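Local coordinates for protein purine nucleoside phosphorylase (Grouper iridovirus, PDB 3KHS) that probably catalyses the reversible phosphorolysis of purine nucleosides to the free base and ribose 1-phosphate, a step of purine salvage, at residues K8-A11 with A12-K16; Y163-T166 with L167-Y170; E256-R259 with A260-A264; A266-T269 with A270-L274. One frame throughout, in Å; residues are numbered along the deposited sequence.

Interaction 1 of 4, residues K8-A11 with A12-K16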
ATOM      1  N   LYS B   8       1.412 -28.591  -4.107  1.00 44.51           N
ATOM      2  CA  LYS B   8       1.884 -29.963  -4.280  1.00 46.07           C
ATOM      3  C   LYS B   8       0.802 -30.841  -4.917  1.00 47.29           C
ATOM      4  O   LYS B   8       1.088 -31.649  -5.798  1.00 49.39           O
ATOM      5  CB  LYS B   8       2.312 -30.534  -2.940  1.00 45.84           C
ATOM      6  CG  LYS B   8       3.613 -29.938  -2.451  1.00 51.74           C
ATOM      7  CD  LYS B   8       3.960 -30.449  -1.080  1.00 53.79           C
ATOM      8  CE  LYS B   8       5.122 -29.678  -0.499  1.00 60.86           C
ATOM      9  NZ  LYS B   8       5.257 -29.932   0.969  1.00 64.87           N
ATOM     10  N   GLU B   9      -0.443 -30.667  -4.478  1.00 48.66           N
ATOM     11  CA  GLU B   9      -1.553 -31.434  -5.013  1.00 46.39           C
ATOM     12  C   GLU B   9      -1.712 -31.100  -6.484  1.00 46.47           C
ATOM     13  O   GLU B   9      -1.797 -31.997  -7.330  1.00 47.55           O
ATOM     14  CB  GLU B   9      -2.835 -31.130  -4.221  1.00 53.46           C
ATOM     15  CG  GLU B   9      -4.147 -31.386  -4.975  1.00 59.57           C
ATOM     16  CD  GLU B   9      -5.382 -30.957  -4.183  1.00 68.81           C
ATOM     17  OE1 GLU B   9      -5.526 -29.746  -3.852  1.00 63.30           O
ATOM     18  OE2 GLU B   9      -6.215 -31.849  -3.893  1.00 77.49           O
ATOM     19  N   THR B  10      -1.747 -29.809  -6.793  1.00 45.06           N
ATOM     20  CA  THR B  10      -1.868 -29.370  -8.174  1.00 40.96           C
ATOM     21  C   THR B  10      -0.726 -29.954  -8.998  1.00 36.72           C
ATOM     22  O   THR B  10      -0.938 -30.404 -10.118  1.00 37.18           O
ATOM     23  CB  THR B  10      -1.834 -27.841  -8.251  1.00 32.62           C
ATOM     24  OG1 THR B  10      -3.071 -27.328  -7.750  1.00 38.88           O
ATOM     25  CG2 THR B  10      -1.621 -27.376  -9.665  1.00 35.28           C
ATOM     26  N   ALA B  11       0.482 -29.948  -8.443  1.00 33.33           N
ATOM     27  CA  ALA B  11       1.630 -30.489  -9.170  1.00 40.85           C
ATOM     28  C   ALA B  11       1.459 -31.991  -9.405  1.00 46.56           C
ATOM     29  O   ALA B  11       1.642 -32.471 -10.523  1.00 46.68           O
ATOM     30  CB  ALA B  11       2.943 -30.218  -8.406  1.00 39.12           C
ATOM     31  N   ALA B  12       1.101 -32.727  -8.353  1.00 45.42           N
ATOM     32  CA  ALA B  12       0.914 -34.159  -8.477  1.00 44.34           C
ATOM     33  C   ALA B  12      -0.115 -34.476  -9.557  1.00 46.37           C
ATOM     34  O   ALA B  12       0.002 -35.483 -10.251  1.00 49.30           O
ATOM     35  CB  ALA B  12       0.487 -34.756  -7.143  1.00 42.31           C
ATOM     36  N   TRP B  13      -1.113 -33.611  -9.716  1.00 43.69           N
ATOM     37  CA  TRP B  13      -2.146 -33.839 -10.719  1.00 41.94           C
ATOM     38  C   TRP B  13      -1.610 -33.586 -12.120  1.00 47.42           C
ATOM     39  O   TRP B  13      -2.007 -34.251 -13.081  1.00 51.25           O
ATOM     40  CB  TRP B  13      -3.359 -32.942 -10.440  1.00 30.40           C
ATOM     41  CG  TRP B  13      -4.490 -33.079 -11.403  1.00 26.49           C
ATOM     42  CD1 TRP B  13      -5.601 -33.868 -11.257  1.00 24.28           C
ATOM     43  CD2 TRP B  13      -4.665 -32.372 -12.650  1.00 25.65           C
ATOM     44  NE1 TRP B  13      -6.461 -33.696 -12.332  1.00 23.19           N
ATOM     45  CE2 TRP B  13      -5.908 -32.786 -13.199  1.00 27.04           C
ATOM     46  CE3 TRP B  13      -3.904 -31.433 -13.348  1.00 29.97           C
ATOM     47  CZ2 TRP B  13      -6.396 -32.287 -14.408  1.00 26.42           C
ATOM     48  CZ3 TRP B  13      -4.397 -30.934 -14.561  1.00 35.66           C
ATOM     49  CH2 TRP B  13      -5.633 -31.365 -15.073  1.00 30.80           C
ATOM     50  N   LEU B  14      -0.714 -32.617 -12.245  1.00 48.30           N
ATOM     51  CA  LEU B  14      -0.141 -32.316 -13.552  1.00 50.12           C
ATOM     52  C   LEU B  14       0.857 -33.414 -13.880  1.00 52.78           C
ATOM     53  O   LEU B  14       0.947 -33.856 -15.020  1.00 51.39           O
ATOM     54  CB  LEU B  14       0.574 -30.957 -13.551  1.00 43.92           C
ATOM     55  CG  LEU B  14      -0.292 -29.687 -13.531  1.00 35.88           C
ATOM     56  CD1 LEU B  14       0.509 -28.518 -12.939  1.00 29.93           C
ATOM     57  CD2 LEU B  14      -0.782 -29.384 -14.917  1.00 30.60           C
ATOM     58  N   ASN B  15       1.598 -33.861 -12.870  1.00 54.20           N
ATOM     59  CA  ASN B  15       2.601 -34.893 -13.075  1.00 55.70           C
ATOM     60  C   ASN B  15       2.048 -36.167 -13.668  1.00 56.97           C
ATOM     61  O   ASN B  15       2.741 -36.872 -14.388  1.00 59.07           O
ATOM     62  CB  ASN B  15       3.315 -35.200 -11.772  1.00 55.13           C
ATOM     63  CG  ASN B  15       4.564 -34.390 -11.615  1.00 54.57           C
ATOM     64  OD1 ASN B  15       5.056 -34.182 -10.503  1.00 50.91           O
ATOM     65  ND2 ASN B  15       5.102 -33.927 -12.741  1.00 57.43           N
ATOM     66  N   LYS B  16       0.795 -36.465 -13.374  1.00 59.68           N
ATOM     67  CA  LYS B  16       0.183 -37.669 -13.903  1.00 64.27           C
ATOM     68  C   LYS B  16       0.315 -37.717 -15.418  1.00 65.90           C
ATOM     69  O   LYS B  16       0.423 -38.790 -16.012  1.00 67.90           O
ATOM     70  CB  LYS B  16      -1.304 -37.738 -13.510  1.00 64.16           C
ATOM     71  CG  LYS B  16      -1.559 -38.366 -12.130  1.00 64.78           C
ATOM     72  CD  LYS B  16      -3.002 -38.168 -11.647  1.00 68.46           C
ATOM     73  CE  LYS B  16      -4.037 -38.729 -12.613  1.00 69.15           C
ATOM     74  NZ  LYS B  16      -5.379 -38.146 -12.339  1.00 68.55           N
TER

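Interaction 2 of 4, residues Y163-T166 with L167-Y170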
ATOM      1  N   TYR B 163      17.478 -11.532  -8.616  1.00 37.05           N
ATOM      2  CA  TYR B 163      17.823 -11.812 -10.002  1.00 35.00           C
ATOM      3  C   TYR B 163      19.249 -12.356 -10.185  1.00 38.16           C
ATOM      4  O   TYR B 163      20.228 -11.622 -10.144  1.00 40.21           O
ATOM      5  CB  TYR B 163      17.554 -10.524 -10.807  1.00 32.60           C
ATOM      6  CG  TYR B 163      16.104 -10.049 -10.647  1.00 27.34           C
ATOM      7  CD1 TYR B 163      15.085 -10.579 -11.441  1.00 23.12           C
ATOM      8  CD2 TYR B 163      15.741  -9.170  -9.619  1.00 25.50           C
ATOM      9  CE1 TYR B 163      13.728 -10.258 -11.221  1.00 26.38           C
ATOM     10  CE2 TYR B 163      14.378  -8.844  -9.382  1.00 29.54           C
ATOM     11  CZ  TYR B 163      13.389  -9.395 -10.188  1.00 30.38           C
ATOM     12  OH  TYR B 163      12.067  -9.109  -9.951  1.00 36.47           O
ATOM     13  N   ASP B 164      19.330 -13.670 -10.384  1.00 42.78           N
ATOM     14  CA  ASP B 164      20.584 -14.398 -10.553  1.00 40.75           C
ATOM     15  C   ASP B 164      21.603 -13.687 -11.458  1.00 41.71           C
ATOM     16  O   ASP B 164      21.373 -13.497 -12.658  1.00 43.32           O
ATOM     17  CB  ASP B 164      20.260 -15.773 -11.112  1.00 43.14           C
ATOM     18  CG  ASP B 164      21.372 -16.747 -10.905  1.00 39.55           C
ATOM     19  OD1 ASP B 164      21.546 -17.214  -9.759  1.00 42.35           O
ATOM     20  OD2 ASP B 164      22.069 -17.020 -11.890  1.00 42.30           O
ATOM     21  N   LYS B 165      22.743 -13.316 -10.883  1.00 42.32           N
ATOM     22  CA  LYS B 165      23.774 -12.615 -11.642  1.00 42.16           C
ATOM     23  C   LYS B 165      24.254 -13.399 -12.849  1.00 39.45           C
ATOM     24  O   LYS B 165      24.488 -12.815 -13.918  1.00 42.56           O
ATOM     25  CB  LYS B 165      24.934 -12.244 -10.725  1.00 45.82           C
ATOM     26  CG  LYS B 165      24.425 -11.554  -9.476  1.00 50.56           C
ATOM     27  CD  LYS B 165      25.508 -10.930  -8.630  1.00 51.95           C
ATOM     28  CE  LYS B 165      24.919 -10.416  -7.323  1.00 52.09           C
ATOM     29  NZ  LYS B 165      25.926  -9.653  -6.555  1.00 56.61           N
ATOM     30  N   THR B 166      24.363 -14.713 -12.700  1.00 36.02           N
ATOM     31  CA  THR B 166      24.784 -15.574 -13.809  1.00 35.65           C
ATOM     32  C   THR B 166      23.754 -15.605 -14.930  1.00 34.56           C
ATOM     33  O   THR B 166      24.097 -15.469 -16.104  1.00 32.86           O
ATOM     34  CB  THR B 166      25.029 -17.049 -13.336  1.00 39.48           C
ATOM     35  OG1 THR B 166      26.095 -17.067 -12.376  1.00 40.24           O
ATOM     36  CG2 THR B 166      25.372 -17.976 -14.524  1.00 28.59           C
ATOM     37  N   LEU B 167      22.484 -15.804 -14.586  1.00 37.56           N
ATOM     38  CA  LEU B 167      21.454 -15.845 -15.624  1.00 36.73           C
ATOM     39  C   LEU B 167      21.407 -14.514 -16.376  1.00 37.82           C
ATOM     40  O   LEU B 167      21.153 -14.489 -17.587  1.00 38.65           O
ATOM     41  CB  LEU B 167      20.094 -16.172 -15.018  1.00 41.47           C
ATOM     42  CG  LEU B 167      20.081 -17.510 -14.284  1.00 39.81           C
ATOM     43  CD1 LEU B 167      18.817 -17.610 -13.503  1.00 38.53           C
ATOM     44  CD2 LEU B 167      20.193 -18.660 -15.263  1.00 38.93           C
ATOM     45  N   ARG B 168      21.675 -13.416 -15.667  1.00 32.72           N
ATOM     46  CA  ARG B 168      21.691 -12.115 -16.309  1.00 37.97           C
ATOM     47  C   ARG B 168      22.812 -12.081 -17.346  1.00 42.09           C
ATOM     48  O   ARG B 168      22.592 -11.671 -18.491  1.00 44.72           O
ATOM     49  CB  ARG B 168      21.900 -11.008 -15.280  1.00 38.70           C
ATOM     50  CG  ARG B 168      20.649 -10.660 -14.562  1.00 35.68           C
ATOM     51  CD  ARG B 168      20.939 -10.251 -13.165  1.00 36.94           C
ATOM     52  NE  ARG B 168      21.791  -9.091 -13.133  1.00 34.29           N
ATOM     53  CZ  ARG B 168      22.221  -8.531 -12.014  1.00 35.98           C
ATOM     54  NH1 ARG B 168      21.874  -9.038 -10.836  1.00 31.66           N
ATOM     55  NH2 ARG B 168      22.991  -7.462 -12.075  1.00 39.54           N
ATOM     56  N   LYS B 169      24.010 -12.517 -16.953  1.00 43.21           N
ATOM     57  CA  LYS B 169      25.142 -12.538 -17.881  1.00 42.16           C
ATOM     58  C   LYS B 169      24.766 -13.314 -19.112  1.00 40.25           C
ATOM     59  O   LYS B 169      25.023 -12.880 -20.222  1.00 47.92           O
ATOM     60  CB  LYS B 169      26.389 -13.163 -17.235  1.00 41.66           C
ATOM     61  CG  LYS B 169      26.995 -12.280 -16.148  1.00 49.27           C
ATOM     62  CD  LYS B 169      28.211 -12.900 -15.528  1.00 56.97           C
ATOM     63  CE  LYS B 169      28.720 -12.059 -14.373  1.00 59.15           C
ATOM     64  NZ  LYS B 169      29.583 -12.901 -13.470  1.00 65.84           N
ATOM     65  N   TYR B 170      24.145 -14.466 -18.930  1.00 41.59           N
ATOM     66  CA  TYR B 170      23.734 -15.253 -20.084  1.00 44.65           C
ATOM     67  C   TYR B 170      22.788 -14.446 -20.967  1.00 41.49           C
ATOM     68  O   TYR B 170      22.900 -14.462 -22.190  1.00 41.70           O
ATOM     69  CB  TYR B 170      23.026 -16.541 -19.642  1.00 49.75           C
ATOM     70  CG  TYR B 170      23.884 -17.523 -18.872  1.00 52.51           C
ATOM     71  CD1 TYR B 170      25.261 -17.601 -19.092  1.00 54.41           C
ATOM     72  CD2 TYR B 170      23.304 -18.436 -17.989  1.00 56.27           C
ATOM     73  CE1 TYR B 170      26.042 -18.564 -18.462  1.00 57.92           C
ATOM     74  CE2 TYR B 170      24.073 -19.410 -17.353  1.00 60.36           C
ATOM     75  CZ  TYR B 170      25.445 -19.472 -17.594  1.00 62.68           C
ATOM     76  OH  TYR B 170      26.223 -20.446 -16.990  1.00 63.23           O
TER

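Interaction 3 of 4, residues E256-R259 with A260-A264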
ATOM      1  N   GLU B 256      -0.890  -1.609 -37.337  1.00 73.23           N
ATOM      2  CA  GLU B 256      -0.653  -0.459 -36.471  1.00 75.50           C
ATOM      3  C   GLU B 256       0.340  -0.840 -35.373  1.00 79.04           C
ATOM      4  O   GLU B 256       1.563  -0.899 -35.600  1.00 79.21           O
ATOM      5  CB  GLU B 256      -1.987   0.009 -35.861  1.00 70.20           C
ATOM      6  CG  GLU B 256      -1.899   1.138 -34.821  1.00 72.53           C
ATOM      7  CD  GLU B 256      -0.936   2.272 -35.192  1.00 72.16           C
ATOM      8  OE1 GLU B 256      -0.622   2.439 -36.389  1.00 71.02           O
ATOM      9  OE2 GLU B 256      -0.497   3.011 -34.276  1.00 74.92           O
ATOM     10  N   VAL B 257      -0.212  -1.100 -34.188  1.00 80.03           N
ATOM     11  CA  VAL B 257       0.534  -1.503 -32.997  1.00 76.87           C
ATOM     12  C   VAL B 257       1.113  -2.908 -33.194  1.00 79.70           C
ATOM     13  O   VAL B 257       2.133  -3.260 -32.593  1.00 80.10           O
ATOM     14  CB  VAL B 257      -0.409  -1.519 -31.765  1.00 71.79           C
ATOM     15  CG1 VAL B 257       0.278  -2.140 -30.577  1.00 68.08           C
ATOM     16  CG2 VAL B 257      -0.873  -0.108 -31.449  1.00 72.61           C
ATOM     17  N   LEU B 258       0.450  -3.699 -34.042  1.00 81.49           N
ATOM     18  CA  LEU B 258       0.855  -5.079 -34.321  1.00 83.07           C
ATOM     19  C   LEU B 258       2.248  -5.147 -34.949  1.00 81.33           C
ATOM     20  O   LEU B 258       3.019  -6.081 -34.684  1.00 83.57           O
ATOM     21  CB  LEU B 258      -0.163  -5.763 -35.265  1.00 84.28           C
ATOM     22  CG  LEU B 258      -0.430  -7.291 -35.197  1.00 87.67           C
ATOM     23  CD1 LEU B 258      -1.032  -7.753 -36.538  1.00 81.55           C
ATOM     24  CD2 LEU B 258       0.858  -8.089 -34.908  1.00 84.06           C
ATOM     25  N   ARG B 259       2.573  -4.164 -35.782  1.00 78.97           N
ATOM     26  CA  ARG B 259       3.874  -4.166 -36.433  1.00 76.47           C
ATOM     27  C   ARG B 259       4.935  -4.408 -35.373  1.00 75.00           C
ATOM     28  O   ARG B 259       5.793  -5.289 -35.522  1.00 75.77           O
ATOM     29  CB  ARG B 259       4.132  -2.834 -37.132  1.00 75.67           C
ATOM     30  CG  ARG B 259       5.435  -2.835 -37.893  1.00 78.79           C
ATOM     31  CD  ARG B 259       5.793  -1.467 -38.447  1.00 78.60           C
ATOM     32  NE  ARG B 259       7.245  -1.339 -38.523  1.00 80.84           N
ATOM     33  CZ  ARG B 259       8.045  -1.314 -37.456  1.00 83.93           C
ATOM     34  NH1 ARG B 259       7.527  -1.399 -36.232  1.00 82.62           N
ATOM     35  NH2 ARG B 259       9.366  -1.220 -37.608  1.00 81.31           N
ATOM     36  N   ALA B 260       4.837  -3.636 -34.289  1.00 72.63           N
ATOM     37  CA  ALA B 260       5.774  -3.715 -33.168  1.00 67.87           C
ATOM     38  C   ALA B 260       5.664  -5.024 -32.383  1.00 66.40           C
ATOM     39  O   ALA B 260       6.661  -5.724 -32.210  1.00 64.56           O
ATOM     40  CB  ALA B 260       5.575  -2.502 -32.219  1.00 59.85           C
ATOM     41  N   GLY B 261       4.454  -5.372 -31.945  1.00 67.20           N
ATOM     42  CA  GLY B 261       4.275  -6.580 -31.154  1.00 67.51           C
ATOM     43  C   GLY B 261       4.857  -7.884 -31.696  1.00 68.01           C
ATOM     44  O   GLY B 261       5.488  -8.657 -30.957  1.00 64.04           O
ATOM     45  N   GLU B 262       4.650  -8.143 -32.984  1.00 66.19           N
ATOM     46  CA  GLU B 262       5.143  -9.376 -33.575  1.00 66.74           C
ATOM     47  C   GLU B 262       6.661  -9.469 -33.669  1.00 66.41           C
ATOM     48  O   GLU B 262       7.226 -10.552 -33.518  1.00 64.70           O
ATOM     49  CB  GLU B 262       4.513  -9.604 -34.949  1.00 70.40           C
ATOM     50  CG  GLU B 262       3.277 -10.507 -34.909  1.00 77.90           C
ATOM     51  CD  GLU B 262       3.516 -11.824 -34.151  1.00 82.25           C
ATOM     52  OE1 GLU B 262       4.480 -12.553 -34.494  1.00 81.45           O
ATOM     53  OE2 GLU B 262       2.734 -12.128 -33.212  1.00 82.72           O
ATOM     54  N   GLU B 263       7.318  -8.341 -33.913  1.00 64.46           N
ATOM     55  CA  GLU B 263       8.765  -8.324 -33.993  1.00 61.08           C
ATOM     56  C   GLU B 263       9.294  -8.518 -32.588  1.00 57.60           C
ATOM     57  O   GLU B 263      10.257  -9.255 -32.369  1.00 54.23           O
ATOM     58  CB  GLU B 263       9.243  -6.991 -34.546  1.00 68.55           C
ATOM     59  CG  GLU B 263      10.709  -6.973 -34.920  1.00 79.14           C
ATOM     60  CD  GLU B 263      11.026  -5.852 -35.887  1.00 85.85           C
ATOM     61  OE1 GLU B 263      10.351  -5.785 -36.944  1.00 88.00           O
ATOM     62  OE2 GLU B 263      11.941  -5.045 -35.595  1.00 87.20           O
ATOM     63  N   ALA B 264       8.651  -7.860 -31.632  1.00 51.18           N
ATOM     64  CA  ALA B 264       9.063  -7.985 -30.244  1.00 52.28           C
ATOM     65  C   ALA B 264       8.987  -9.463 -29.843  1.00 51.33           C
ATOM     66  O   ALA B 264       9.910 -10.015 -29.241  1.00 52.86           O
ATOM     67  CB  ALA B 264       8.159  -7.141 -29.353  1.00 46.17           C
TER

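Interaction 4 of 4, residues A266-T269 with A270-L274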
ATOM      1  N   ALA B 266       9.090 -12.206 -31.714  1.00 50.65           N
ATOM      2  CA  ALA B 266      10.111 -13.016 -32.336  1.00 48.48           C
ATOM      3  C   ALA B 266      11.460 -12.809 -31.644  1.00 48.63           C
ATOM      4  O   ALA B 266      12.122 -13.792 -31.296  1.00 53.46           O
ATOM      5  CB  ALA B 266      10.200 -12.690 -33.802  1.00 44.60           C
ATOM      6  N   ARG B 267      11.858 -11.552 -31.427  1.00 46.29           N
ATOM      7  CA  ARG B 267      13.129 -11.239 -30.769  1.00 44.60           C
ATOM      8  C   ARG B 267      13.203 -11.865 -29.375  1.00 46.55           C
ATOM      9  O   ARG B 267      14.206 -12.479 -29.008  1.00 46.18           O
ATOM     10  CB  ARG B 267      13.326  -9.718 -30.620  1.00 43.43           C
ATOM     11  CG  ARG B 267      13.208  -8.869 -31.902  1.00 45.60           C
ATOM     12  CD  ARG B 267      13.559  -7.399 -31.642  1.00 41.33           C
ATOM     13  NE  ARG B 267      14.996  -7.178 -31.799  1.00 62.48           N
ATOM     14  CZ  ARG B 267      15.603  -5.988 -31.801  1.00 68.37           C
ATOM     15  NH1 ARG B 267      14.902  -4.861 -31.650  1.00 72.07           N
ATOM     16  NH2 ARG B 267      16.923  -5.922 -31.963  1.00 69.38           N
ATOM     17  N   MET B 268      12.137 -11.687 -28.601  1.00 42.67           N
ATOM     18  CA  MET B 268      12.077 -12.206 -27.243  1.00 41.74           C
ATOM     19  C   MET B 268      12.154 -13.725 -27.245  1.00 38.65           C
ATOM     20  O   MET B 268      12.833 -14.308 -26.412  1.00 39.85           O
ATOM     21  CB  MET B 268      10.786 -11.743 -26.558  1.00 39.00           C
ATOM     22  CG  MET B 268      10.705 -12.103 -25.074  1.00 34.99           C
ATOM     23  SD  MET B 268      11.964 -11.357 -24.008  1.00 39.10           S
ATOM     24  CE  MET B 268      11.195  -9.673 -23.700  1.00 32.12           C
ATOM     25  N   THR B 269      11.457 -14.360 -28.183  1.00 38.89           N
ATOM     26  CA  THR B 269      11.479 -15.811 -28.297  1.00 37.42           C
ATOM     27  C   THR B 269      12.890 -16.309 -28.572  1.00 43.51           C
ATOM     28  O   THR B 269      13.336 -17.282 -27.964  1.00 46.02           O
ATOM     29  CB  THR B 269      10.585 -16.305 -29.436  1.00 42.57           C
ATOM     30  OG1 THR B 269       9.224 -15.919 -29.188  1.00 38.49           O
ATOM     31  CG2 THR B 269      10.671 -17.831 -29.544  1.00 36.47           C
ATOM     32  N   ALA B 270      13.587 -15.647 -29.498  1.00 42.92           N
ATOM     33  CA  ALA B 270      14.955 -16.014 -29.831  1.00 40.13           C
ATOM     34  C   ALA B 270      15.852 -15.873 -28.608  1.00 42.51           C
ATOM     35  O   ALA B 270      16.639 -16.773 -28.290  1.00 48.48           O
ATOM     36  CB  ALA B 270      15.465 -15.132 -30.953  1.00 42.67           C
ATOM     37  N   LEU B 271      15.735 -14.739 -27.924  1.00 40.68           N
ATOM     38  CA  LEU B 271      16.539 -14.474 -26.726  1.00 40.46           C
ATOM     39  C   LEU B 271      16.353 -15.553 -25.660  1.00 39.98           C
ATOM     40  O   LEU B 271      17.322 -16.068 -25.114  1.00 41.96           O
ATOM     41  CB  LEU B 271      16.179 -13.099 -26.133  1.00 37.34           C
ATOM     42  CG  LEU B 271      16.839 -12.654 -24.804  1.00 43.10           C
ATOM     43  CD1 LEU B 271      18.330 -12.653 -24.933  1.00 42.84           C
ATOM     44  CD2 LEU B 271      16.392 -11.254 -24.415  1.00 40.55           C
ATOM     45  N   VAL B 272      15.101 -15.879 -25.356  1.00 40.08           N
ATOM     46  CA  VAL B 272      14.788 -16.895 -24.360  1.00 38.93           C
ATOM     47  C   VAL B 272      15.368 -18.265 -24.747  1.00 41.87           C
ATOM     48  O   VAL B 272      15.911 -18.974 -23.895  1.00 39.97           O
ATOM     49  CB  VAL B 272      13.216 -17.012 -24.152  1.00 37.30           C
ATOM     50  CG1 VAL B 272      12.877 -18.168 -23.214  1.00 30.21           C
ATOM     51  CG2 VAL B 272      12.677 -15.728 -23.527  1.00 30.90           C
ATOM     52  N   LYS B 273      15.257 -18.629 -26.029  1.00 43.36           N
ATOM     53  CA  LYS B 273      15.778 -19.906 -26.503  1.00 45.10           C
ATOM     54  C   LYS B 273      17.288 -19.978 -26.346  1.00 46.52           C
ATOM     55  O   LYS B 273      17.814 -20.954 -25.790  1.00 47.80           O
ATOM     56  CB  LYS B 273      15.386 -20.143 -27.962  1.00 42.48           C
ATOM     57  CG  LYS B 273      13.886 -20.263 -28.152  1.00 45.47           C
ATOM     58  CD  LYS B 273      13.473 -20.595 -29.589  1.00 46.48           C
ATOM     59  CE  LYS B 273      14.100 -21.899 -30.079  1.00 53.21           C
ATOM     60  NZ  LYS B 273      13.598 -22.281 -31.439  1.00 51.26           N
ATOM     61  N   LEU B 274      17.986 -18.938 -26.800  1.00 45.78           N
ATOM     62  CA  LEU B 274      19.442 -18.923 -26.692  1.00 47.16           C
ATOM     63  C   LEU B 274      19.856 -18.982 -25.230  1.00 46.67           C
ATOM     64  O   LEU B 274      20.858 -19.607 -24.889  1.00 46.95           O
ATOM     65  CB  LEU B 274      20.036 -17.666 -27.341  1.00 48.13           C
ATOM     66  CG  LEU B 274      21.346 -17.817 -28.142  1.00 51.59           C
ATOM     67  CD1 LEU B 274      21.945 -16.430 -28.322  1.00 44.54           C
ATOM     68  CD2 LEU B 274      22.358 -18.751 -27.436  1.00 38.82           C
TER

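Interaction 1 of 4, residues K8-A11 with A12-K16
Asn15 N donates to Ala11 O at 2.7 Å and Ala12 N to Lys8 O at 2.8 Å, the two tightest of the i to i+4 bonds in the last turns of the amino-terminal alpha-helix 3-15. Between them, Trp13 N reaches Glu9 O at 3.0 Å and also makes a weak second bond to Thr10 O, while Leu14 N takes the same Thr10 carbonyl at 3.1 Å. Thr10 O is therefore shared by two amides. The Thr10 hydroxyl is engaged outside this pair of turns: OG1 bonds to Leu6 O, Pro51 O and Asn52 ND2, and Asn52 ND2 also donates to Glu9 OE1. With OG1 fixed there, CG2 stands anti to the Thr10 backbone N (chi1 of OG1 -73°) and lies alongside Leu14, meeting CD1 at 4.1 Å, both side chains pointing the same way. Leu14 CG rests on Thr10 O at 3.5 Å, and its CD2 reaches the edge of the Trp13 ring in the ring plane. The buried face formed by Thr10, Ala11 and Leu14 packs on helix 95-102 through Phe95, Val99 and Ala102; Leu14 also reaches Leu65 and Phe67, so the helix lies against a neighbouring helix and strand 64-70 of the mixed sheet.

Interaction 2 of 4, residues Y163-T166 with L167-Y170
Asp164 and Leu167 meet at the N-cap of helix 165-178, where the carboxylate turns back over the first turn. Its OD2 accepts from Leu167 N at 3.0 Å through the anti lone pair, and the side chains cross at a slant, with Leu167 CD1 3.3 Å from Asp164 CB. OD2 also forms a salt bridge with Arg231, so one oxygen serves both the helix start and strand 231-241. Arg168 bends back along the chain at chi2 and chi3, which brings NH1 to Tyr163 O at 3.1 Å. This carbonyl lies at the guanidinium edge, only 3° out of its plane, and the N-H points almost straight at it (164°). The same group is also held by a salt bridge from NE to Glu186, so the guanidinium ties the residue preceding the cap to strand 184-191. Lys165 runs beside Arg168 in the same direction, its CG 3.8 Å from NH1. On a neighbouring flank of the helix, Thr166 and Tyr170 also lie side by side. Tyr170 OH bonds to Glu282, and Thr166 O sits over the ring toward its rim. Thr166 CG2, anti to its own backbone N, covers one face of that ring, 3.4 Å from Tyr170 CZ.

Interaction 3 of 4, residues E256-R259 with A260-A264
Val257 O and Leu258 O accept from the amides four residues on, Gly261 N at 3.2 Å and Glu262 N at 3.1 Å, both nearly straight (171° and 177°), while Ala260 N adds a weak bond to Val257 O. Outside this pattern, Arg259 O stands 3.8 Å from Glu263 N, which bonds weakly to Ala260 O instead, so the helix departs slightly from regular i to i+4 bonding here. Among the side chains, Leu258 and Glu262 make the main contact. They lie side by side and point the same way, with Leu258 CD2 3.4 Å from Glu262 CG and 4.0 Å from Glu262 CB. Although the Leu258 side chain starts out away from the following turn, its CD2 branch comes back to it. Glu262 is bent at chi2 (-51°), which carries its carboxylate off beyond the methyl, so that the aliphatic part of the glutamate, not its charge, meets the leucine. Residues from Val257 on form the first turns of helix 257-279, the long carboxy-terminal helix of this phosphorylase-superfamily fold, at a solvent-exposed end that follows the unmodelled residues 248-255. On the next flank Arg259 extends from CG to NE, and its NH2 lies 4.7 Å from Glu263 OE1. These opposite charges are not in contact, but their attraction could modestly favour the helix. Ala260 CB rests on the carbonyl of the preceding turn, 3.5 Å from Val257 O.

Interaction 4 of 4, residues A266-T269 with A270-L274
Thr269 places CG2 anti to its backbone N (chi1 of OG1 -61°), while Lys273 CG stands beside its own backbone N (chi1 -64°) and the chain runs on extended to CD before bending at chi3; the two side chains thus lie alongside each other one turn apart, CG2 of the threonine 3.9 Å from CD of the lysine. This i to i+4 pair lies midway along the amphipathic helix 257-279, which packs against the mixed sheet of the phosphorylase fold. The threonine hydroxyl is turned back to Ser265 O, a bond to the preceding turn that fixes its rotation and presents the methyl to the lysine. Both residues also touch Ser38, and Thr269 reaches Ile35, so this flank meets a loop.

Four regular backbone bonds carry the helix through the region: Ala270 N to Ala266 O, Leu271 N to Arg267 O at 2.9 Å, Val272 N to Met268 O at 3.0 Å, and Lys273 N to Thr269 O. On the buried flank Met268 has two looser apolar neighbours across the turn: its SD is 4.4 Å from Leu271 CD2 and its CG is 4.4 Å from Val272 CG2. Met268 and Leu271 face the sheet together, both resting on Val235 of strand 231-241 and Phe126 of strand 126-129, and Leu271 also touches Ala174 of helix 165-178. Val272 CG2 lies beside the backbone N of its own residue and presses on the preceding turn, 3.2 Å from Met268 O. On the other flank, Lys273 CG sits 3.0 Å from Thr269 O.

Overall arrangement
All four contacts are local turns of helix, met in series along the chain. Interaction 1 lies on helix 3-15, interaction 2 at the start of helix 165-178, and interactions 3 and 4 on successive parts of helix 257-279, their centres about 15 Å apart. Interaction 3 is its exposed end and interaction 4 the part laid on the sheet. Interactions 2 and 4 have centres about 16 Å apart and nearest atoms about 6 Å apart; their helices touch each other and both pack on strands 126-129 and 231-241. Interaction 1 stands apart, its centre about 29 Å from that of interaction 4, reaching the same mixed sheet through strand 64-70. Two of the helices thus cover one region of the sheet together, and helix 3-15 covers another.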